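Local coordinates for MPT synthase subunit 2 (PDB 7L32), which probably catalyses the sulfur transfer that turns cyclic pyranopterin monophosphate into molybdopterin, acting as the large, catalytic subunit of molybdopterin synthase, at residues Ala26-Arg31 with Met103-Ala108; Ile88-Gly93 with Asp123-Glu128. One frame throughout, in Å; residues are numbered along the deposited sequence. Where two conformers were deposited one is given.

Contact 1: Ala26-Arg31 with Met103-Ala108; sequences AALRAR and MVATVA
Leu28 reaches out from helix 21-30 and lays its branched end between Ala105 and Val107, two alternate residues of strand 100-108 whose side chains point toward the helix. Its chi1 (-177°) carries CG off the helix, and CD2 alone of the methyls goes on to the strand. The CD2 methyl does most of the touching: it lies 3.9 Å from Ala105 CB and 3.7 Å from Ala105 O, and also comes up to the peptide carbon of Thr106, 4.0 Å from CD2 to Thr106 C. This methyl therefore rests on backbone as well as on side chain. Further along the strand, Leu28 CG meets Val107 CG1 at 4.0 Å, the two side chains running by one another in opposite senses; Val107 was deposited in two conformers, and this distance holds for one of them.

The tight part is thus a single leucine, and all four residues that touch are buried. Elsewhere the interface is loose. The axes of helix 26-30 and strand 103-108 approach to 9.2 Å and are inclined at 29°, the segments bury 179 Å² in total, and Ala26 and Ala30 lie on the exposed side of the helix. In one of its two conformers, the Arg29 side chain stays at least 5.0 Å from the strand; NH1 hydrogen-bonds weakly to Gly36 O of its own chain and NH2 weakly to Val42 O of the second subunit.

This is helix-on-sheet packing in the alpha/beta part of the MoaE fold. Strand 100-108 runs between 85-91 and 37-44, with backbone bonds from Ala105 to Ala87 and from Thr106 to Ala39. Helix 21-30 covers one face, where Asp85 touches both Leu28 and Val107, while Thr106 points to the other face and bonds through OG1 to Ala114 O of helix 111-128.

Contact 2: Ile88-Gly93 with Asp123-Glu128; sequences IVHRVG and DYLKTE
Leu125 faces Ile88 and His90 with one methyl each, joining helix 111-128 to strand 85-91 in the alpha/beta hammerhead fold known for MoaE proteins. Ile88 and His90, two apart on the strand, both point toward the helix, while Val89 between them points away. With chi1 at -177° Leu125 stretches away from its own backbone N, bringing its fork to the strand. CD1 packs on Ile88 CG2 at 3.9 Å, the two side chains passing in opposite directions. CD2 comes to the rim of the imidazole rather than over a face, 3.9 Å from His90 CD2 and in the ring plane, with the leucine set obliquely to the histidine.

The ring's rotation is fixed by more than this methyl: Phe131 stacks with it, and ND1 donates to Arg91 O at 2.9 Å, the acceptor lying almost in the ring plane and the N-H...O angle being 151°. At NE2 a water, likewise in the ring plane, links the strand to the helix: it is 2.8 Å from His90 NE2 and accepts a hydrogen bond from Lys126 NZ at 2.6 Å.

Contacts 1 and 2 have centres about 17 Å apart and share the mixed sheet through its neighbouring strands 100-108 and 85-91. Met103 N and Val89 O, 2.9 Å apart in a probable hydrogen bond, join them directly. The helices take opposite faces: 21-30 in contact 1, 111-128 in contact 2. Along the chain the segments alternate (26-31, 88-93, 103-108, 123-128), and strand 100-108 leads into helix 111-128, so neither contact is a separate unit of the fold. Val104, pointing to the second helix, brings CG2 within 4.2 Å of Leu125 CD1. Contact 2 also borders the dimer, where Asp123 forms a salt bridge with Arg111 of the second subunit; contact 1 reaches that subunit weakly, through Arg29.

Contact 1: Ala26-Arg31 with Met103-Ala108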
ATOM      1  N   ALA A  26      -1.765   3.902 -12.315  1.00 28.20           N
ATOM      2  CA  ALA A  26      -2.273   4.989 -13.153  1.00 33.05           C
ATOM      3  C   ALA A  26      -3.624   4.642 -13.770  1.00 33.32           C
ATOM      4  O   ALA A  26      -4.519   5.495 -13.842  1.00 30.53           O
ATOM      5  CB  ALA A  26      -1.274   5.332 -14.258  1.00 33.00           C
ATOM      6  N   ALA A  27      -3.796   3.399 -14.222  1.00 31.26           N
ATOM      7  CA  ALA A  27      -5.080   3.010 -14.795  1.00 32.52           C
ATOM      8  C   ALA A  27      -6.187   3.031 -13.741  1.00 27.21           C
ATOM      9  O   ALA A  27      -7.304   3.479 -14.027  1.00 29.25           O
ATOM     10  CB  ALA A  27      -4.968   1.635 -15.451  1.00 31.88           C
ATOM     11  N   LEU A  28      -5.898   2.567 -12.515  1.00 26.41           N
ATOM     12  CA  LEU A  28      -6.902   2.621 -11.450  1.00 25.41           C
ATOM     13  C   LEU A  28      -7.312   4.064 -11.153  1.00 27.86           C
ATOM     14  O   LEU A  28      -8.504   4.362 -10.999  1.00 25.27           O
ATOM     15  CB  LEU A  28      -6.378   1.935 -10.179  1.00 24.54           C
ATOM     16  CG  LEU A  28      -7.368   1.851  -9.011  1.00 23.20           C
ATOM     17  CD1 LEU A  28      -8.605   1.047  -9.435  1.00 22.99           C
ATOM     18  CD2 LEU A  28      -6.749   1.251  -7.717  1.00 20.02           C
ATOM     19  N   ARG A  29      -6.341   4.981 -11.080  1.00 26.20           N
ATOM     20  CA  ARG A  29      -6.667   6.388 -10.860  0.52 25.66           C
ATOM     21  C   ARG A  29      -7.494   6.949 -12.008  1.00 29.41           C
ATOM     22  O   ARG A  29      -8.412   7.752 -11.795  1.00 28.84           O
ATOM     23  CB  ARG A  29      -5.385   7.212 -10.693  0.52 30.71           C
ATOM     24  CG  ARG A  29      -4.539   6.857  -9.493  0.52 27.39           C
ATOM     25  CD  ARG A  29      -3.487   7.952  -9.269  0.52 32.82           C
ATOM     26  NE  ARG A  29      -2.754   7.797  -8.019  0.52 27.95           N
ATOM     27  CZ  ARG A  29      -3.207   8.172  -6.829  0.52 30.73           C
ATOM     28  NH1 ARG A  29      -4.418   8.675  -6.680  0.52 30.96           N
ATOM     29  NH2 ARG A  29      -2.416   8.054  -5.763  0.52 27.68           N
ATOM     30  N   ALA A  30      -7.177   6.546 -13.241  1.00 26.41           N
ATOM     31  CA  ALA A  30      -7.931   7.035 -14.388  1.00 31.41           C
ATOM     32  C   ALA A  30      -9.383   6.558 -14.367  1.00 32.18           C
ATOM     33  O   ALA A  30     -10.239   7.199 -14.981  1.00 31.33           O
ATOM     34  CB  ALA A  30      -7.257   6.611 -15.696  1.00 32.95           C
ATOM     35  N   ARG A  31      -9.676   5.442 -13.703  1.00 25.33           N
ATOM     36  CA  ARG A  31     -11.051   4.972 -13.562  1.00 25.71           C
ATOM     37  C   ARG A  31     -11.767   5.588 -12.366  1.00 26.99           C
ATOM     38  O   ARG A  31     -12.947   5.282 -12.148  1.00 25.84           O
ATOM     39  CB  ARG A  31     -11.107   3.431 -13.473  1.00 25.04           C
ATOM     40  CG  ARG A  31     -10.614   2.745 -14.754  1.00 28.92           C
ATOM     41  CD  ARG A  31     -10.842   1.215 -14.715  1.00 28.91           C
ATOM     42  NE  ARG A  31     -10.190   0.537 -13.598  1.00 26.99           N
ATOM     43  CZ  ARG A  31      -8.926   0.135 -13.622  1.00 35.17           C
ATOM     44  NH1 ARG A  31      -8.128   0.416 -14.647  1.00 34.16           N
ATOM     45  NH2 ARG A  31      -8.457  -0.590 -12.610  1.00 30.74           N
ATOM     46  N   MET A 103      -0.160  -8.161  -6.970  1.00 17.88           N
ATOM     47  CA  MET A 103      -0.375  -6.794  -6.519  1.00 20.50           C
ATOM     48  C   MET A 103      -1.859  -6.577  -6.284  1.00 20.69           C
ATOM     49  O   MET A 103      -2.705  -7.084  -7.033  1.00 17.06           O
ATOM     50  CB  MET A 103       0.165  -5.758  -7.526  1.00 18.93           C
ATOM     51  CG  MET A 103      -0.465  -5.754  -8.914  1.00 26.25           C
ATOM     52  SD  MET A 103      -0.319  -4.052  -9.559  1.00 33.31           S
ATOM     53  CE  MET A 103      -1.612  -3.291  -8.616  1.00 25.63           C
ATOM     54  N   VAL A 104      -2.168  -5.841  -5.224  1.00 16.26           N
ATOM     55  CA  VAL A 104      -3.525  -5.391  -4.946  1.00 16.88           C
ATOM     56  C   VAL A 104      -3.440  -3.886  -4.739  1.00 18.27           C
ATOM     57  O   VAL A 104      -2.566  -3.421  -4.001  1.00 18.11           O
ATOM     58  CB  VAL A 104      -4.124  -6.067  -3.701  1.00 15.30           C
ATOM     59  CG1 VAL A 104      -5.484  -5.411  -3.362  1.00 15.96           C
ATOM     60  CG2 VAL A 104      -4.310  -7.591  -3.964  1.00 17.12           C
ATOM     61  N   ALA A 105      -4.290  -3.133  -5.432  1.00 15.62           N
ATOM     62  CA  ALA A 105      -4.354  -1.677  -5.248  1.00 19.41           C
ATOM     63  C   ALA A 105      -5.805  -1.273  -5.005  1.00 20.92           C
ATOM     64  O   ALA A 105      -6.719  -1.793  -5.657  1.00 19.87           O
ATOM     65  CB  ALA A 105      -3.801  -0.943  -6.471  1.00 18.43           C
ATOM     66  N   THR A 106      -6.024  -0.352  -4.062  1.00 16.48           N
ATOM     67  CA  THR A 106      -7.354   0.167  -3.789  1.00 16.18           C
ATOM     68  C   THR A 106      -7.278   1.683  -3.770  1.00 19.52           C
ATOM     69  O   THR A 106      -6.236   2.256  -3.454  1.00 18.36           O
ATOM     70  CB  THR A 106      -7.936  -0.323  -2.455  1.00 16.66           C
ATOM     71  OG1 THR A 106      -7.124   0.144  -1.355  1.00 16.31           O
ATOM     72  CG2 THR A 106      -8.038  -1.872  -2.412  1.00 15.91           C
ATOM     73  N   VAL A 107      -8.374   2.331  -4.138  1.00 16.52           N
ATOM     74  CA  VAL A 107      -8.458   3.786  -4.063  0.64 18.53           C
ATOM     75  C   VAL A 107      -9.739   4.148  -3.328  1.00 24.21           C
ATOM     76  O   VAL A 107     -10.755   3.445  -3.423  1.00 18.50           O
ATOM     77  CB  VAL A 107      -8.380   4.461  -5.459  0.64 22.51           C
ATOM     78  CG1 VAL A 107      -9.516   4.002  -6.403  0.64 20.96           C
ATOM     79  CG2 VAL A 107      -8.364   5.989  -5.337  0.64 20.10           C
ATOM     80  N   ALA A 108      -9.675   5.246  -2.569  1.00 22.70           N
ATOM     81  CA  ALA A 108     -10.803   5.724  -1.799  1.00 19.47           C
ATOM     82  C   ALA A 108     -10.656   7.228  -1.626  1.00 18.97           C
ATOM     83  O   ALA A 108      -9.617   7.818  -1.940  1.00 20.30           O
ATOM     84  CB  ALA A 108     -10.872   5.032  -0.430  1.00 22.40           C
TER

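Contact 2: Ile88-Gly93 with Asp123-Glu128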
ATOM      1  N   ILE A  88      -6.665  -6.064  -8.929  1.00 19.91           N
ATOM      2  CA  ILE A  88      -5.869  -7.221  -8.522  1.00 17.72           C
ATOM      3  C   ILE A  88      -5.207  -7.796  -9.766  1.00 20.38           C
ATOM      4  O   ILE A  88      -5.889  -8.052 -10.771  1.00 20.33           O
ATOM      5  CB  ILE A  88      -6.725  -8.311  -7.842  1.00 20.00           C
ATOM      6  CG1 ILE A  88      -7.538  -7.749  -6.660  1.00 19.35           C
ATOM      7  CG2 ILE A  88      -5.819  -9.515  -7.397  1.00 18.88           C
ATOM      8  CD1 ILE A  88      -8.643  -8.702  -6.140  1.00 18.57           C
ATOM      9  N   VAL A  89      -3.889  -7.993  -9.708  1.00 18.15           N
ATOM     10  CA  VAL A  89      -3.167  -8.756 -10.734  1.00 19.06           C
ATOM     11  C   VAL A  89      -2.379  -9.847 -10.023  1.00 22.17           C
ATOM     12  O   VAL A  89      -1.573  -9.556  -9.131  1.00 20.92           O
ATOM     13  CB  VAL A  89      -2.223  -7.880 -11.572  1.00 21.75           C
ATOM     14  CG1 VAL A  89      -1.566  -8.722 -12.701  1.00 24.04           C
ATOM     15  CG2 VAL A  89      -2.960  -6.654 -12.165  1.00 26.15           C
ATOM     16  N   HIS A  90      -2.607 -11.105 -10.401  1.00 21.92           N
ATOM     17  CA  HIS A  90      -1.879 -12.204  -9.789  1.00 20.76           C
ATOM     18  C   HIS A  90      -1.162 -12.987 -10.882  1.00 24.72           C
ATOM     19  O   HIS A  90      -1.728 -13.226 -11.953  1.00 23.66           O
ATOM     20  CB  HIS A  90      -2.827 -13.122  -8.994  1.00 21.08           C
ATOM     21  CG  HIS A  90      -2.149 -13.899  -7.906  1.00 23.29           C
ATOM     22  ND1 HIS A  90      -1.133 -14.798  -8.150  1.00 25.33           N
ATOM     23  CD2 HIS A  90      -2.380 -13.950  -6.570  1.00 23.42           C
ATOM     24  CE1 HIS A  90      -0.749 -15.352  -7.011  1.00 23.24           C
ATOM     25  NE2 HIS A  90      -1.491 -14.858  -6.036  1.00 22.30           N
ATOM     26  N   ARG A  91       0.092 -13.354 -10.633  1.00 20.17           N
ATOM     27  CA  ARG A  91       0.837 -14.112 -11.628  1.00 26.24           C
ATOM     28  C   ARG A  91       0.739 -15.603 -11.343  1.00 28.23           C
ATOM     29  O   ARG A  91       0.453 -16.029 -10.221  1.00 26.82           O
ATOM     30  CB  ARG A  91       2.300 -13.690 -11.663  1.00 25.23           C
ATOM     31  CG  ARG A  91       2.487 -12.236 -12.092  1.00 26.18           C
ATOM     32  CD  ARG A  91       3.950 -11.869 -12.120  1.00 29.25           C
ATOM     33  NE  ARG A  91       4.653 -12.524 -13.213  1.00 28.75           N
ATOM     34  CZ  ARG A  91       5.967 -12.691 -13.260  1.00 35.17           C
ATOM     35  NH1 ARG A  91       6.748 -12.301 -12.265  1.00 33.94           N
ATOM     36  NH2 ARG A  91       6.512 -13.271 -14.330  1.00 36.83           N
ATOM     37  N   VAL A  92       0.970 -16.394 -12.395  1.00 23.49           N
ATOM     38  CA  VAL A  92       1.092 -17.847 -12.312  1.00 26.56           C
ATOM     39  C   VAL A  92       2.291 -18.265 -13.159  1.00 29.08           C
ATOM     40  O   VAL A  92       2.895 -17.453 -13.866  1.00 33.11           O
ATOM     41  CB  VAL A  92      -0.190 -18.576 -12.769  1.00 33.17           C
ATOM     42  CG1 VAL A  92      -1.318 -18.341 -11.769  1.00 28.47           C
ATOM     43  CG2 VAL A  92      -0.605 -18.126 -14.162  1.00 32.29           C
ATOM     44  N   GLY A  93       2.637 -19.546 -13.078  1.00 34.78           N
ATOM     45  CA  GLY A  93       3.790 -20.066 -13.784  1.00 39.40           C
ATOM     46  C   GLY A  93       4.991 -20.270 -12.881  1.00 39.32           C
ATOM     47  O   GLY A  93       4.887 -20.380 -11.659  1.00 37.40           O
ATOM     48  N   ASP A 123      -5.844 -10.471   2.662  1.00 15.71           N
ATOM     49  CA  ASP A 123      -6.131 -11.555   3.610  1.00 17.74           C
ATOM     50  C   ASP A 123      -7.068 -12.589   2.987  1.00 20.88           C
ATOM     51  O   ASP A 123      -6.859 -13.797   3.124  1.00 20.80           O
ATOM     52  CB  ASP A 123      -6.774 -11.000   4.883  1.00 19.49           C
ATOM     53  CG  ASP A 123      -5.778 -10.300   5.799  1.00 24.75           C
ATOM     54  OD1 ASP A 123      -4.547 -10.482   5.638  1.00 23.10           O
ATOM     55  OD2 ASP A 123      -6.256  -9.561   6.678  1.00 22.14           O
ATOM     56  N   TYR A 124      -8.138 -12.118   2.347  1.00 18.41           N
ATOM     57  CA  TYR A 124      -9.130 -13.015   1.739  1.00 23.87           C
ATOM     58  C   TYR A 124      -8.525 -13.756   0.550  1.00 21.45           C
ATOM     59  O   TYR A 124      -8.736 -14.971   0.378  1.00 24.31           O
ATOM     60  CB  TYR A 124     -10.333 -12.158   1.315  1.00 20.69           C
ATOM     61  CG  TYR A 124     -11.686 -12.790   1.056  1.00 30.24           C
ATOM     62  CD1 TYR A 124     -11.851 -14.168   0.950  1.00 30.86           C
ATOM     63  CD2 TYR A 124     -12.800 -11.977   0.820  1.00 29.55           C
ATOM     64  CE1 TYR A 124     -13.105 -14.728   0.668  1.00 38.38           C
ATOM     65  CE2 TYR A 124     -14.063 -12.528   0.540  1.00 33.87           C
ATOM     66  CZ  TYR A 124     -14.202 -13.904   0.463  1.00 39.57           C
ATOM     67  OH  TYR A 124     -15.438 -14.463   0.182  1.00 38.16           O
ATOM     68  N   LEU A 125      -7.742 -13.045  -0.263  1.00 20.81           N
ATOM     69  CA  LEU A 125      -7.020 -13.676  -1.369  1.00 27.63           C
ATOM     70  C   LEU A 125      -6.125 -14.810  -0.874  1.00 25.10           C
ATOM     71  O   LEU A 125      -6.170 -15.939  -1.396  1.00 22.63           O
ATOM     72  CB  LEU A 125      -6.185 -12.611  -2.103  1.00 24.68           C
ATOM     73  CG  LEU A 125      -5.373 -12.983  -3.350  1.00 32.95           C
ATOM     74  CD1 LEU A 125      -5.146 -11.712  -4.193  1.00 32.66           C
ATOM     75  CD2 LEU A 125      -4.018 -13.633  -3.013  1.00 25.26           C
ATOM     76  N   LYS A 126      -5.290 -14.524   0.132  1.00 21.17           N
ATOM     77  CA  LYS A 126      -4.288 -15.498   0.572  1.00 26.66           C
ATOM     78  C   LYS A 126      -4.922 -16.722   1.228  1.00 29.18           C
ATOM     79  O   LYS A 126      -4.365 -17.829   1.158  1.00 30.35           O
ATOM     80  CB  LYS A 126      -3.294 -14.825   1.523  1.00 27.88           C
ATOM     81  CG  LYS A 126      -2.299 -13.909   0.808  1.00 27.05           C
ATOM     82  CD  LYS A 126      -1.314 -14.746  -0.036  1.00 32.64           C
ATOM     83  CE  LYS A 126      -0.285 -13.890  -0.787  1.00 37.09           C
ATOM     84  NZ  LYS A 126       0.728 -14.712  -1.590  1.00 36.74           N
ATOM     85  N   THR A 127      -6.097 -16.563   1.825  1.00 27.95           N
ATOM     86  CA  THR A 127      -6.739 -17.678   2.500  1.00 35.12           C
ATOM     87  C   THR A 127      -7.782 -18.384   1.644  1.00 32.45           C
ATOM     88  O   THR A 127      -8.060 -19.567   1.896  1.00 35.71           O
ATOM     89  CB  THR A 127      -7.375 -17.207   3.824  1.00 37.86           C
ATOM     90  OG1 THR A 127      -8.382 -16.217   3.561  1.00 32.60           O
ATOM     91  CG2 THR A 127      -6.307 -16.600   4.738  1.00 37.35           C
ATOM     92  N   GLU A 128      -8.349 -17.729   0.622  1.00 26.12           N
ATOM     93  CA  GLU A 128      -9.460 -18.349  -0.099  1.00 32.76           C
ATOM     94  C   GLU A 128      -9.309 -18.501  -1.613  1.00 31.01           C
ATOM     95  O   GLU A 128     -10.028 -19.322  -2.192  1.00 28.85           O
ATOM     96  CB  GLU A 128     -10.771 -17.594   0.181  1.00 31.68           C
ATOM     97  CG  GLU A 128     -11.226 -17.671   1.645  1.00 32.30           C
ATOM     98  CD  GLU A 128     -11.466 -19.092   2.125  1.00 52.60           C
ATOM     99  OE1 GLU A 128     -12.016 -19.911   1.349  1.00 58.24           O
ATOM    100  OE2 GLU A 128     -11.096 -19.393   3.281  1.00 57.33           O
TER
HETATM  101  O   HOH W   1      -0.826 -15.674  -3.396  1.00 35.79           O